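Side-chain contacts in spike protein P1 (Pseudoalteromonas phage pm2, PDB 2VVE), which serves as the receptor-binding spike at the fivefold vertices of the phage capsid: residues T149-K154 with E226-F231; T7-V12 with S32-S37; P121-G126 with Y246-M251. All coordinates share one frame; numbering follows the deposited sequence. Where two conformers were deposited one is given.

Interaction 1 (T149-K154 with E226-F231). With CA (calcium ion), chain C.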
ATOM      1  N   THR A 149       1.811 -49.141 -33.512  1.00 32.75           N
ATOM      2  CA  THR A 149       1.351 -49.323 -32.142  1.00 33.65           C
ATOM      3  C   THR A 149       0.131 -48.432 -31.905  1.00 35.84           C
ATOM      4  O   THR A 149       0.153 -47.241 -32.234  1.00 39.59           O
ATOM      5  CB  THR A 149       2.476 -48.968 -31.137  1.00 32.66           C
ATOM      6  OG1 THR A 149       3.639 -49.764 -31.416  1.00 32.40           O
ATOM      7  CG2 THR A 149       2.031 -49.205 -29.696  1.00 29.83           C
ATOM      8  N   SER A 150      -0.938 -49.026 -31.370  1.00 31.74           N
ATOM      9  CA  SER A 150      -2.166 -48.303 -31.071  0.50 31.95           C
ATOM     10  C   SER A 150      -2.110 -47.703 -29.670  1.00 27.67           C
ATOM     11  O   SER A 150      -2.046 -48.435 -28.673  1.00 29.71           O
ATOM     12  CB  SER A 150      -3.378 -49.226 -31.201  0.50 33.90           C
ATOM     13  OG  SER A 150      -3.574 -49.628 -32.543  0.50 33.00           O
ATOM     14  N   ILE A 151      -2.138 -46.377 -29.606  1.00 27.08           N
ATOM     15  CA  ILE A 151      -2.128 -45.657 -28.341  1.00 22.76           C
ATOM     16  C   ILE A 151      -3.499 -45.041 -28.057  1.00 23.33           C
ATOM     17  O   ILE A 151      -4.025 -44.271 -28.868  1.00 31.89           O
ATOM     18  CB  ILE A 151      -1.020 -44.561 -28.313  1.00 30.23           C
ATOM     19  CG1 ILE A 151       0.384 -45.188 -28.396  1.00 22.82           C
ATOM     20  CG2 ILE A 151      -1.161 -43.649 -27.084  1.00 25.82           C
ATOM     21  CD1 ILE A 151       0.750 -46.158 -27.256  1.00 22.87           C
ATOM     22  N   SER A 152      -4.070 -45.392 -26.904  1.00 25.87           N
ATOM     23  CA  SER A 152      -5.310 -44.766 -26.440  1.00 23.19           C
ATOM     24  C   SER A 152      -4.973 -43.500 -25.671  1.00 18.80           C
ATOM     25  O   SER A 152      -4.046 -43.483 -24.855  1.00 17.33           O
ATOM     26  CB  SER A 152      -6.137 -45.722 -25.569  1.00 24.11           C
ATOM     27  OG  SER A 152      -6.617 -46.817 -26.335  1.00 29.54           O
ATOM     28  N   VAL A 153      -5.718 -42.438 -25.965  1.00 19.27           N
ATOM     29  CA  VAL A 153      -5.532 -41.143 -25.313  1.00 19.20           C
ATOM     30  C   VAL A 153      -6.851 -40.616 -24.739  1.00 23.43           C
ATOM     31  O   VAL A 153      -7.933 -40.876 -25.273  1.00 19.12           O
ATOM     32  CB  VAL A 153      -4.912 -40.072 -26.262  1.00 21.60           C
ATOM     33  CG1 VAL A 153      -3.548 -40.525 -26.795  1.00 21.03           C
ATOM     34  CG2 VAL A 153      -5.843 -39.749 -27.411  1.00 20.41           C
ATOM     35  N   LYS A 154      -6.747 -39.903 -23.628  1.00 22.55           N
ATOM     36  CA  LYS A 154      -7.883 -39.195 -23.062  1.00 18.14           C
ATOM     37  C   LYS A 154      -7.360 -37.975 -22.299  1.00 21.98           C
ATOM     38  O   LYS A 154      -7.068 -38.064 -21.097  1.00 16.35           O
ATOM     39  CB  LYS A 154      -8.742 -40.115 -22.177  1.00 17.94           C
ATOM     40  CG  LYS A 154      -9.994 -39.426 -21.606  1.00 22.95           C
ATOM     41  CD  LYS A 154     -11.025 -40.412 -21.082  1.00 26.27           C
ATOM     42  CE  LYS A 154     -11.984 -40.854 -22.170  1.00 38.15           C
ATOM     43  NZ  LYS A 154     -12.974 -41.827 -21.640  1.00 50.17           N
ATOM     44  N   GLU A 226       6.528 -37.877 -19.842  1.00 21.55           N
ATOM     45  CA  GLU A 226       5.917 -37.198 -20.985  1.00 23.27           C
ATOM     46  C   GLU A 226       5.137 -38.188 -21.858  1.00 20.06           C
ATOM     47  O   GLU A 226       5.641 -39.256 -22.210  1.00 20.15           O
ATOM     48  CB  GLU A 226       6.958 -36.404 -21.781  1.00 21.57           C
ATOM     49  CG  GLU A 226       7.461 -35.176 -21.008  1.00 22.50           C
ATOM     50  CD  GLU A 226       8.135 -34.115 -21.875  1.00 41.84           C
ATOM     51  OE1 GLU A 226       8.806 -34.466 -22.870  1.00 33.07           O
ATOM     52  OE2 GLU A 226       7.997 -32.915 -21.541  1.00 48.35           O
ATOM     53  N   SER A 227       3.889 -37.833 -22.146  1.00 13.95           N
ATOM     54  CA  SER A 227       2.966 -38.679 -22.903  1.00 16.49           C
ATOM     55  C   SER A 227       3.138 -38.446 -24.399  1.00 17.93           C
ATOM     56  O   SER A 227       4.127 -37.855 -24.824  1.00 19.05           O
ATOM     57  CB  SER A 227       1.516 -38.426 -22.467  1.00 13.12           C
ATOM     58  OG  SER A 227       1.060 -37.151 -22.885  1.00 15.59           O
ATOM     59  N   PHE A 228       2.182 -38.939 -25.188  1.00 17.69           N
ATOM     60  CA  PHE A 228       2.123 -38.630 -26.609  1.00 16.30           C
ATOM     61  C   PHE A 228       1.153 -37.477 -26.895  1.00 19.32           C
ATOM     62  O   PHE A 228       0.767 -37.254 -28.037  1.00 21.66           O
ATOM     63  CB  PHE A 228       1.695 -39.873 -27.392  1.00 21.08           C
ATOM     64  CG  PHE A 228       2.571 -41.059 -27.149  1.00 22.39           C
ATOM     65  CD1 PHE A 228       3.849 -41.123 -27.704  1.00 19.12           C
ATOM     66  CD2 PHE A 228       2.117 -42.121 -26.378  1.00 17.67           C
ATOM     67  CE1 PHE A 228       4.666 -42.241 -27.479  1.00 23.88           C
ATOM     68  CE2 PHE A 228       2.923 -43.229 -26.137  1.00 15.24           C
ATOM     69  CZ  PHE A 228       4.205 -43.288 -26.696  1.00 19.77           C
ATOM     70  N   THR A 229       0.787 -36.732 -25.854  1.00 15.09           N
ATOM     71  CA  THR A 229      -0.236 -35.692 -25.954  1.00 10.17           C
ATOM     72  C   THR A 229       0.359 -34.334 -25.648  1.00 15.37           C
ATOM     73  O   THR A 229       1.072 -34.194 -24.663  1.00 17.23           O
ATOM     74  CB  THR A 229      -1.394 -36.005 -24.966  1.00 13.46           C
ATOM     75  OG1 THR A 229      -2.024 -37.234 -25.366  1.00 13.63           O
ATOM     76  CG2 THR A 229      -2.443 -34.880 -24.935  1.00 17.62           C
ATOM     77  N   THR A 230       0.068 -33.350 -26.505  1.00 11.81           N
ATOM     78  CA  THR A 230       0.512 -31.969 -26.299  1.00 12.83           C
ATOM     79  C   THR A 230      -0.663 -30.989 -26.356  1.00 14.31           C
ATOM     80  O   THR A 230      -1.465 -31.006 -27.306  1.00 17.15           O
ATOM     81  CB  THR A 230       1.583 -31.551 -27.349  1.00 18.53           C
ATOM     82  OG1 THR A 230       2.689 -32.462 -27.310  1.00 17.16           O
ATOM     83  CG2 THR A 230       2.089 -30.111 -27.092  1.00 16.86           C
ATOM     84  N   PHE A 231      -0.755 -30.126 -25.346  1.00 14.21           N
ATOM     85  CA  PHE A 231      -1.776 -29.069 -25.327  1.00 12.73           C
ATOM     86  C   PHE A 231      -1.275 -27.838 -26.081  1.00 15.92           C
ATOM     87  O   PHE A 231      -0.785 -26.876 -25.492  1.00 16.14           O
ATOM     88  CB  PHE A 231      -2.211 -28.716 -23.897  1.00 12.95           C
ATOM     89  CG  PHE A 231      -2.991 -29.806 -23.219  1.00 13.94           C
ATOM     90  CD1 PHE A 231      -4.376 -29.756 -23.170  1.00 14.55           C
ATOM     91  CD2 PHE A 231      -2.338 -30.894 -22.651  1.00 15.22           C
ATOM     92  CE1 PHE A 231      -5.113 -30.783 -22.552  1.00 13.77           C
ATOM     93  CE2 PHE A 231      -3.056 -31.925 -22.036  1.00 13.96           C
ATOM     94  CZ  PHE A 231      -4.446 -31.867 -21.981  1.00 14.93           C
TER
HETATM   95 CA    CA C1336      -2.806 -49.757 -26.949  1.00 30.30          CA
HETATM   96  O   HOH W   1      -4.626 -48.974 -27.596  1.00 29.16           O
HETATM   97  O   HOH W   2      -3.622 -51.036 -25.099  1.00 27.06           O
HETATM   98  O   HOH W   3      -3.770 -51.517 -28.250  1.00 24.30           O
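I151 packs its aliphatic branches against the CD2 and CE2 atoms of the F228 ring, and this apolar contact carries most of the interaction. CG2 approaches CD2 of F228 to 3.7 Å, while CD1, at the far end of the other branch, comes to 3.8 Å from CE2. The two side chains cross at about a right angle, and the methyl CG2 meets the ring obliquely. With I151 CG1 beside the backbone N (chi1 -64°), CG2 lies anti to that N, and both branches reach the CD2-CE2 side of F228. Y99 and A215 also touch the F228 side chain, and all four contacting residues are buried.

A second, mixed contact lies farther along the two segments, where CG1 of V153 stands 3.9 Å from OG1 of T229. This is a methyl against a hydroxyl, with polar bonding directed elsewhere: OG1 of T229 is hydrogen-bonded to E208 and H137, so the buried hydroxyl is satisfied. Just before it, S227 OG accepts from the backbone N of T229 at 3.0 Å, forming an ST turn that brings the chain toward the strand running through T229 and T230.

Metal coordination occupies the other end of 149-154. The carbonyl O of S150 binds calcium at 2.3 Å, together with three waters and oxygens of D212 and D214. A second-shell link comes from S152, whose OG is hydrogen-bonded to water 1 at 3.2 Å. The backbone N of S152 also bonds to D212 OD2, tying the start of the strand to the same carboxylate that holds the metal.

Strands 151-160 and 229-236 belong to different antiparallel sheets, so the side chains meet between sheets as in the core of a beta-sandwich, with the calcium site close by, at the S150 end of the contact.

Interaction 2 (T7-V12 with S32-S37)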
ATOM      1  N   THR A   7     -27.049  20.649 -13.581  1.00 20.33           N
ATOM      2  CA  THR A   7     -28.232  20.278 -12.792  1.00 17.62           C
ATOM      3  C   THR A   7     -27.881  19.230 -11.729  1.00 14.75           C
ATOM      4  O   THR A   7     -26.863  18.531 -11.833  1.00 15.62           O
ATOM      5  CB  THR A   7     -29.359  19.712 -13.688  1.00 21.61           C
ATOM      6  OG1 THR A   7     -28.811  18.714 -14.553  1.00 26.77           O
ATOM      7  CG2 THR A   7     -30.020  20.823 -14.522  1.00 30.79           C
ATOM      8  N   LYS A   8     -28.715  19.139 -10.697  1.00 14.22           N
ATOM      9  CA  LYS A   8     -28.519  18.165  -9.625  1.00 18.34           C
ATOM     10  C   LYS A   8     -28.869  16.760 -10.117  1.00 16.31           C
ATOM     11  O   LYS A   8     -29.731  16.595 -10.993  1.00 20.28           O
ATOM     12  CB  LYS A   8     -29.366  18.534  -8.401  1.00 24.41           C
ATOM     13  CG  LYS A   8     -29.023  19.907  -7.811  1.00 28.31           C
ATOM     14  CD  LYS A   8     -29.960  20.296  -6.666  1.00 33.11           C
ATOM     15  CE  LYS A   8     -29.322  21.366  -5.782  1.00 38.96           C
ATOM     16  NZ  LYS A   8     -30.326  22.098  -4.957  1.00 41.52           N
ATOM     17  N   SER A   9     -28.195  15.755  -9.559  1.00 13.75           N
ATOM     18  CA  SER A   9     -28.482  14.359  -9.864  1.00 15.81           C
ATOM     19  C   SER A   9     -29.425  13.807  -8.801  1.00 17.42           C
ATOM     20  O   SER A   9     -29.144  13.897  -7.609  1.00 17.29           O
ATOM     21  CB  SER A   9     -27.201  13.522  -9.864  1.00 18.58           C
ATOM     22  OG  SER A   9     -26.390  13.775 -11.004  1.00 18.58           O
ATOM     23  N   ARG A  10     -30.528  13.215  -9.234  1.00 16.26           N
ATOM     24  CA  ARG A  10     -31.453  12.567  -8.311  1.00 15.49           C
ATOM     25  C   ARG A  10     -31.130  11.078  -8.151  1.00 18.62           C
ATOM     26  O   ARG A  10     -31.127  10.552  -7.033  1.00 23.60           O
ATOM     27  CB  ARG A  10     -32.899  12.718  -8.807  1.00 23.17           C
ATOM     28  CG  ARG A  10     -33.937  12.223  -7.809  1.00 24.94           C
ATOM     29  CD  ARG A  10     -35.270  11.887  -8.465  1.00 36.09           C
ATOM     30  NE  ARG A  10     -36.201  11.353  -7.468  1.00 56.91           N
ATOM     31  CZ  ARG A  10     -37.387  10.813  -7.737  1.00 67.41           C
ATOM     32  NH1 ARG A  10     -37.823  10.720  -8.988  1.00 82.77           N
ATOM     33  NH2 ARG A  10     -38.141  10.363  -6.744  1.00 65.98           N
ATOM     34  N   ASP A  11     -30.818  10.435  -9.275  1.00 16.11           N
ATOM     35  CA  ASP A  11     -30.734   8.977  -9.353  0.80 25.93           C
ATOM     36  C   ASP A  11     -29.312   8.449  -9.349  1.00 18.26           C
ATOM     37  O   ASP A  11     -28.427   9.028  -9.978  1.00 15.36           O
ATOM     38  CB  ASP A  11     -31.437   8.479 -10.625  0.80 26.77           C
ATOM     39  CG  ASP A  11     -32.927   8.248 -10.424  0.80 47.24           C
ATOM     40  OD1 ASP A  11     -33.546   8.940  -9.587  0.80 36.08           O
ATOM     41  OD2 ASP A  11     -33.480   7.366 -11.118  0.80 60.87           O
ATOM     42  N   VAL A  12     -29.104   7.348  -8.616  1.00 17.19           N
ATOM     43  CA  VAL A  12     -27.872   6.566  -8.710  0.50 15.59           C
ATOM     44  C   VAL A  12     -28.191   5.234  -9.368  1.00 14.19           C
ATOM     45  O   VAL A  12     -29.254   4.643  -9.129  1.00 14.06           O
ATOM     46  CB  VAL A  12     -27.175   6.304  -7.341  0.50 21.39           C
ATOM     47  CG1 VAL A  12     -26.325   7.486  -6.935  0.50 31.17           C
ATOM     48  CG2 VAL A  12     -28.181   5.955  -6.248  0.50 16.72           C
ATOM     49  N   SER A  32     -28.462  13.084 -19.657  1.00 19.44           N
ATOM     50  CA  SER A  32     -28.903  12.973 -18.264  1.00 22.48           C
ATOM     51  C   SER A  32     -27.736  12.758 -17.297  1.00 21.25           C
ATOM     52  O   SER A  32     -27.839  13.094 -16.108  1.00 18.67           O
ATOM     53  CB  SER A  32     -30.002  11.909 -18.097  1.00 25.59           C
ATOM     54  OG  SER A  32     -29.557  10.600 -18.441  1.00 28.30           O
ATOM     55  N   ARG A  33     -26.616  12.243 -17.811  1.00 12.71           N
ATOM     56  CA  ARG A  33     -25.504  11.841 -16.942  1.00 11.62           C
ATOM     57  C   ARG A  33     -24.664  13.023 -16.442  1.00 17.73           C
ATOM     58  O   ARG A  33     -24.192  13.841 -17.230  1.00 13.72           O
ATOM     59  CB  ARG A  33     -24.616  10.801 -17.632  1.00 12.99           C
ATOM     60  CG  ARG A  33     -23.599  10.170 -16.688  1.00 10.35           C
ATOM     61  CD  ARG A  33     -22.719   9.169 -17.443  1.00 13.43           C
ATOM     62  NE  ARG A  33     -21.725   9.860 -18.270  1.00 13.96           N
ATOM     63  CZ  ARG A  33     -21.678   9.821 -19.598  1.00 11.88           C
ATOM     64  NH1 ARG A  33     -22.557   9.105 -20.301  1.00 16.63           N
ATOM     65  NH2 ARG A  33     -20.733  10.493 -20.229  1.00 16.65           N
ATOM     66  N   ASN A  34     -24.477  13.090 -15.128  1.00 11.23           N
ATOM     67  CA  ASN A  34     -23.644  14.119 -14.511  1.00 14.49           C
ATOM     68  C   ASN A  34     -22.311  13.624 -13.974  1.00 15.64           C
ATOM     69  O   ASN A  34     -21.346  14.393 -13.865  1.00 13.41           O
ATOM     70  CB  ASN A  34     -24.408  14.774 -13.362  1.00 14.79           C
ATOM     71  CG  ASN A  34     -25.555  15.593 -13.844  1.00 17.22           C
ATOM     72  OD1 ASN A  34     -25.475  16.243 -14.903  1.00 17.99           O
ATOM     73  ND2 ASN A  34     -26.658  15.566 -13.089  1.00 20.10           N
ATOM     74  N   ARG A  35     -22.266  12.353 -13.591  1.00 10.70           N
ATOM     75  CA  ARG A  35     -21.080  11.817 -12.942  1.00 10.67           C
ATOM     76  C   ARG A  35     -21.047  10.300 -13.056  1.00 11.76           C
ATOM     77  O   ARG A  35     -22.091   9.638 -13.010  1.00 13.61           O
ATOM     78  CB  ARG A  35     -21.056  12.267 -11.468  1.00 11.85           C
ATOM     79  CG  ARG A  35     -19.902  11.690 -10.648  1.00 15.84           C
ATOM     80  CD  ARG A  35     -19.896  12.246  -9.220  1.00 23.85           C
ATOM     81  NE  ARG A  35     -18.727  11.768  -8.493  1.00 26.71           N
ATOM     82  CZ  ARG A  35     -18.703  10.731  -7.658  1.00 16.06           C
ATOM     83  NH1 ARG A  35     -17.559  10.410  -7.079  1.00 15.70           N
ATOM     84  NH2 ARG A  35     -19.801  10.025  -7.392  1.00 20.95           N
ATOM     85  N   ALA A  36     -19.841   9.765 -13.231  1.00  7.97           N
ATOM     86  CA  ALA A  36     -19.597   8.329 -13.152  1.00 10.49           C
ATOM     87  C   ALA A  36     -18.355   8.084 -12.284  1.00 12.80           C
ATOM     88  O   ALA A  36     -17.313   8.700 -12.503  1.00 13.08           O
ATOM     89  CB  ALA A  36     -19.420   7.738 -14.544  1.00 13.01           C
ATOM     90  N   SER A  37     -18.481   7.222 -11.279  1.00  7.96           N
ATOM     91  CA  SER A  37     -17.308   6.742 -10.533  1.00  6.18           C
ATOM     92  C   SER A  37     -17.013   5.317 -10.989  1.00 12.27           C
ATOM     93  O   SER A  37     -17.871   4.443 -10.905  1.00 11.87           O
ATOM     94  CB  SER A  37     -17.534   6.809  -9.012  1.00  8.65           C
ATOM     95  OG  SER A  37     -16.301   6.817  -8.271  1.00 11.29           O
TER
HETATM   96  O   HOH W   4     -24.543  18.835 -14.213  1.00 32.05           O
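N34 sets its carboxamide beside the backbone of T7 and points ND2 at the hydroxyl of S9, in the sheet of the second jelly-roll domain where strands 11-19 and 33-39 flank strand 245-253. The alpha carbons of S9 and N34 are 6.7 Å apart, the nearest pair between the two segments. N34 stands at a classic beta bulge, since it and R35 both face E252; R10 and D11 form another opposite R253.

The direct bond runs from N34 ND2 to S9 OG, 2.8 Å long and fairly straight at 164°. The serine oxygen lies only 5° out of the amide plane, so the N-H points nearly along the line to it. ND2 is also hydrogen-bonded to T254 OG1, so two hydroxyls hold the amide nitrogen. By contrast, the carbonyl O of T7 is 3.2 Å from ND2 but at too poor an angle to count as a bond.

T7 OG1 turns to T254 and to K8 of the third subunit, which also packs on N34. K8 and S9 make backbone hydrogen bonds with the second subunit, so residues 7-12 belong to the subunit interface as well as to their own domain.

The other end of the amide is held through solvent: water 4 accepts from T7 N at 3.2 Å and donates to N34 OD1 at 2.8 Å.

Interaction 3 (P121-G126 with Y246-M251)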
ATOM      1  N   PRO A 121     -14.149 -14.188 -11.715  1.00 24.94           N
ATOM      2  CA  PRO A 121     -14.652 -12.970 -11.076  1.00 27.83           C
ATOM      3  C   PRO A 121     -15.997 -13.221 -10.406  1.00 29.00           C
ATOM      4  O   PRO A 121     -16.679 -14.191 -10.763  1.00 24.39           O
ATOM      5  CB  PRO A 121     -14.820 -12.002 -12.253  1.00 24.43           C
ATOM      6  CG  PRO A 121     -15.042 -12.877 -13.425  1.00 27.51           C
ATOM      7  CD  PRO A 121     -14.217 -14.103 -13.189  1.00 23.23           C
ATOM      8  N   PRO A 122     -16.386 -12.357  -9.441  1.00 36.30           N
ATOM      9  CA  PRO A 122     -17.703 -12.499  -8.827  1.00 36.19           C
ATOM     10  C   PRO A 122     -18.792 -12.586  -9.885  1.00 34.58           C
ATOM     11  O   PRO A 122     -19.735 -13.349  -9.738  1.00 28.19           O
ATOM     12  CB  PRO A 122     -17.856 -11.212  -8.013  1.00 37.52           C
ATOM     13  CG  PRO A 122     -16.465 -10.811  -7.686  1.00 37.95           C
ATOM     14  CD  PRO A 122     -15.632 -11.224  -8.865  1.00 37.40           C
ATOM     15  N   GLU A 123     -18.629 -11.821 -10.960  1.00 35.72           N
ATOM     16  CA  GLU A 123     -19.586 -11.786 -12.056  1.00 37.90           C
ATOM     17  C   GLU A 123     -19.791 -13.160 -12.750  1.00 35.94           C
ATOM     18  O   GLU A 123     -20.787 -13.361 -13.447  1.00 33.06           O
ATOM     19  CB  GLU A 123     -19.184 -10.679 -13.049  1.00 28.46           C
ATOM     20  CG  GLU A 123     -19.332  -9.215 -12.512  1.00 39.78           C
ATOM     21  CD  GLU A 123     -18.204  -8.733 -11.557  1.00 43.90           C
ATOM     22  OE1 GLU A 123     -17.032  -9.176 -11.691  1.00 29.88           O
ATOM     23  OE2 GLU A 123     -18.494  -7.873 -10.681  1.00 32.80           O
ATOM     24  N   LEU A 124     -18.864 -14.100 -12.534  1.00 29.40           N
ATOM     25  CA  LEU A 124     -18.926 -15.459 -13.128  1.00 27.04           C
ATOM     26  C   LEU A 124     -19.083 -16.574 -12.077  1.00 31.92           C
ATOM     27  O   LEU A 124     -18.999 -17.772 -12.395  1.00 28.68           O
ATOM     28  CB  LEU A 124     -17.679 -15.710 -13.990  1.00 26.28           C
ATOM     29  CG  LEU A 124     -17.485 -17.000 -14.812  1.00 38.49           C
ATOM     30  CD1 LEU A 124     -18.337 -17.003 -16.077  1.00 48.95           C
ATOM     31  CD2 LEU A 124     -16.019 -17.227 -15.165  1.00 58.78           C
ATOM     32  N   ASP A 125     -19.298 -16.173 -10.827  1.00 31.11           N
ATOM     33  CA  ASP A 125     -19.470 -17.115  -9.722  1.00 30.27           C
ATOM     34  C   ASP A 125     -20.606 -18.100  -9.999  1.00 28.45           C
ATOM     35  O   ASP A 125     -21.778 -17.711 -10.064  1.00 32.31           O
ATOM     36  CB  ASP A 125     -19.721 -16.356  -8.417  1.00 35.22           C
ATOM     37  CG  ASP A 125     -19.855 -17.275  -7.216  1.00 42.13           C
ATOM     38  OD1 ASP A 125     -19.602 -18.495  -7.353  1.00 28.91           O
ATOM     39  OD2 ASP A 125     -20.219 -16.765  -6.135  1.00 44.73           O
ATOM     40  N   GLY A 126     -20.243 -19.370 -10.163  1.00 27.15           N
ATOM     41  CA  GLY A 126     -21.190 -20.457 -10.426  1.00 27.16           C
ATOM     42  C   GLY A 126     -21.869 -20.393 -11.787  1.00 34.34           C
ATOM     43  O   GLY A 126     -22.949 -20.957 -11.972  1.00 33.91           O
ATOM     44  N   TYR A 246     -14.576  -6.862 -15.574  1.00 12.32           N
ATOM     45  CA  TYR A 246     -15.765  -6.040 -15.492  1.00 12.07           C
ATOM     46  C   TYR A 246     -15.433  -4.765 -14.737  1.00 16.69           C
ATOM     47  O   TYR A 246     -14.972  -4.820 -13.594  1.00 15.02           O
ATOM     48  CB  TYR A 246     -16.910  -6.814 -14.830  1.00 17.30           C
ATOM     49  CG  TYR A 246     -17.330  -8.023 -15.638  1.00 20.46           C
ATOM     50  CD1 TYR A 246     -16.646  -9.233 -15.524  1.00 18.44           C
ATOM     51  CD2 TYR A 246     -18.378  -7.944 -16.546  1.00 19.30           C
ATOM     52  CE1 TYR A 246     -17.007 -10.348 -16.289  1.00 21.64           C
ATOM     53  CE2 TYR A 246     -18.757  -9.060 -17.309  1.00 23.95           C
ATOM     54  CZ  TYR A 246     -18.073 -10.247 -17.173  1.00 32.07           C
ATOM     55  OH  TYR A 246     -18.448 -11.332 -17.934  1.00 32.08           O
ATOM     56  N   ALA A 247     -15.646  -3.632 -15.400  1.00 11.05           N
ATOM     57  CA  ALA A 247     -15.487  -2.317 -14.776  1.00 11.20           C
ATOM     58  C   ALA A 247     -16.698  -2.029 -13.908  1.00 14.62           C
ATOM     59  O   ALA A 247     -17.829  -2.280 -14.311  1.00 12.70           O
ATOM     60  CB  ALA A 247     -15.326  -1.236 -15.840  1.00 14.16           C
ATOM     61  N   GLN A 248     -16.447  -1.539 -12.701  1.00  9.58           N
ATOM     62  CA  GLN A 248     -17.510  -1.221 -11.745  1.00  9.01           C
ATOM     63  C   GLN A 248     -17.921   0.219 -11.983  1.00 11.17           C
ATOM     64  O   GLN A 248     -17.053   1.094 -12.032  1.00 12.52           O
ATOM     65  CB  GLN A 248     -16.980  -1.383 -10.306  1.00  8.68           C
ATOM     66  CG  GLN A 248     -16.469  -2.790  -9.955  1.00  8.85           C
ATOM     67  CD  GLN A 248     -17.571  -3.832 -10.027  1.00  9.30           C
ATOM     68  OE1 GLN A 248     -18.728  -3.555  -9.691  1.00 16.92           O
ATOM     69  NE2 GLN A 248     -17.218  -5.044 -10.472  1.00 17.64           N
ATOM     70  N   ILE A 249     -19.224   0.473 -12.127  1.00  8.88           N
ATOM     71  CA  ILE A 249     -19.721   1.813 -12.425  1.00  9.77           C
ATOM     72  C   ILE A 249     -20.822   2.219 -11.474  1.00 10.39           C
ATOM     73  O   ILE A 249     -21.787   1.498 -11.290  1.00 14.21           O
ATOM     74  CB  ILE A 249     -20.315   1.946 -13.879  1.00 13.74           C
ATOM     75  CG1 ILE A 249     -19.470   1.213 -14.928  1.00 17.65           C
ATOM     76  CG2 ILE A 249     -20.591   3.440 -14.234  1.00 16.35           C
ATOM     77  CD1 ILE A 249     -18.077   1.795 -15.169  1.00 21.02           C
ATOM     78  N   LEU A 250     -20.640   3.373 -10.855  1.00  8.43           N
ATOM     79  CA  LEU A 250     -21.720   4.074 -10.178  1.00 10.30           C
ATOM     80  C   LEU A 250     -21.970   5.337 -10.989  1.00 12.97           C
ATOM     81  O   LEU A 250     -21.072   6.178 -11.138  1.00 12.48           O
ATOM     82  CB  LEU A 250     -21.323   4.397  -8.729  1.00  7.04           C
ATOM     83  CG  LEU A 250     -22.409   5.177  -7.976  1.00 13.87           C
ATOM     84  CD1 LEU A 250     -22.570   4.626  -6.581  1.00 15.78           C
ATOM     85  CD2 LEU A 250     -22.119   6.674  -7.959  1.00 20.52           C
ATOM     86  N   MET A 251     -23.182   5.449 -11.533  1.00  8.30           N
ATOM     87  CA  MET A 251     -23.562   6.575 -12.366  1.00  8.62           C
ATOM     88  C   MET A 251     -24.620   7.425 -11.668  1.00 17.20           C
ATOM     89  O   MET A 251     -25.568   6.890 -11.082  1.00 14.33           O
ATOM     90  CB  MET A 251     -24.146   6.046 -13.679  1.00 10.96           C
ATOM     91  CG  MET A 251     -24.481   7.148 -14.641  1.00 12.51           C
ATOM     92  SD  MET A 251     -25.048   6.478 -16.207  1.00 20.79           S
ATOM     93  CE  MET A 251     -23.582   5.645 -16.791  1.00 21.46           C
TER
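E123 and Y246 run antiparallel alongside each other, the aliphatic part of the glutamate resting over one face of the tyrosine ring. CB stands 4.0 Å from the ring centroid and 18° off the normal, which identifies a CH-pi contact; its offset toward the rim brings it to 3.8 Å from CD1. CG continues across the ring, 3.9 Å from Y246 CG. The bend at chi2 of E123 then carries the carboxylate toward the CB end of the tyrosine, with OE1 3.9 Å from Y246 CB. Beside this contact the pyrrolidine ring of P121 approaches obliquely, with its CG 4.3 Å from Y246 CE1.

Q248 comes from the opposite direction to meet the carboxylate. Its NE2 donates to E123 OE2 at 3.1 Å, and the oxygen lies close to the amide plane. The nitrogen, however, stands well above the carboxylate plane, 45° out of it, and the two flat groups are turned 40° against each other. At its other end the same amide is fixed through OE1, which accepts from Q16.

The short 3-10 turn 122-124 thus bridges two beta-sandwiches: it follows strand 116-120 of one, while Y246 and Q248 lie on strand 245-253, in the sheet of the other. L124 packs on L240 and L241 of helix 239-242, which leads into that strand, and E123 also touches Q16 on the adjacent strand 11-19.

In the fold
Interaction 1 is a buried contact between two sheets of one sandwich, whereas interaction 3 lies at the surface between the sandwiches and interaction 2 is partly buried near the far end of the molecule. The chemistry follows these places: the first is mainly apolar beside a metal, the second is polar and partly water-mediated, and the third combines a ring face with an amide-carboxylate bond. Interactions 2 and 3 share a sheet, where S37 N lies 2.8 Å from L250 O, probably a hydrogen bond, and both touch the second subunit. Interaction 1 stands apart, its centre 60 Å from that of interaction 2 and 40 Å from that of interaction 3.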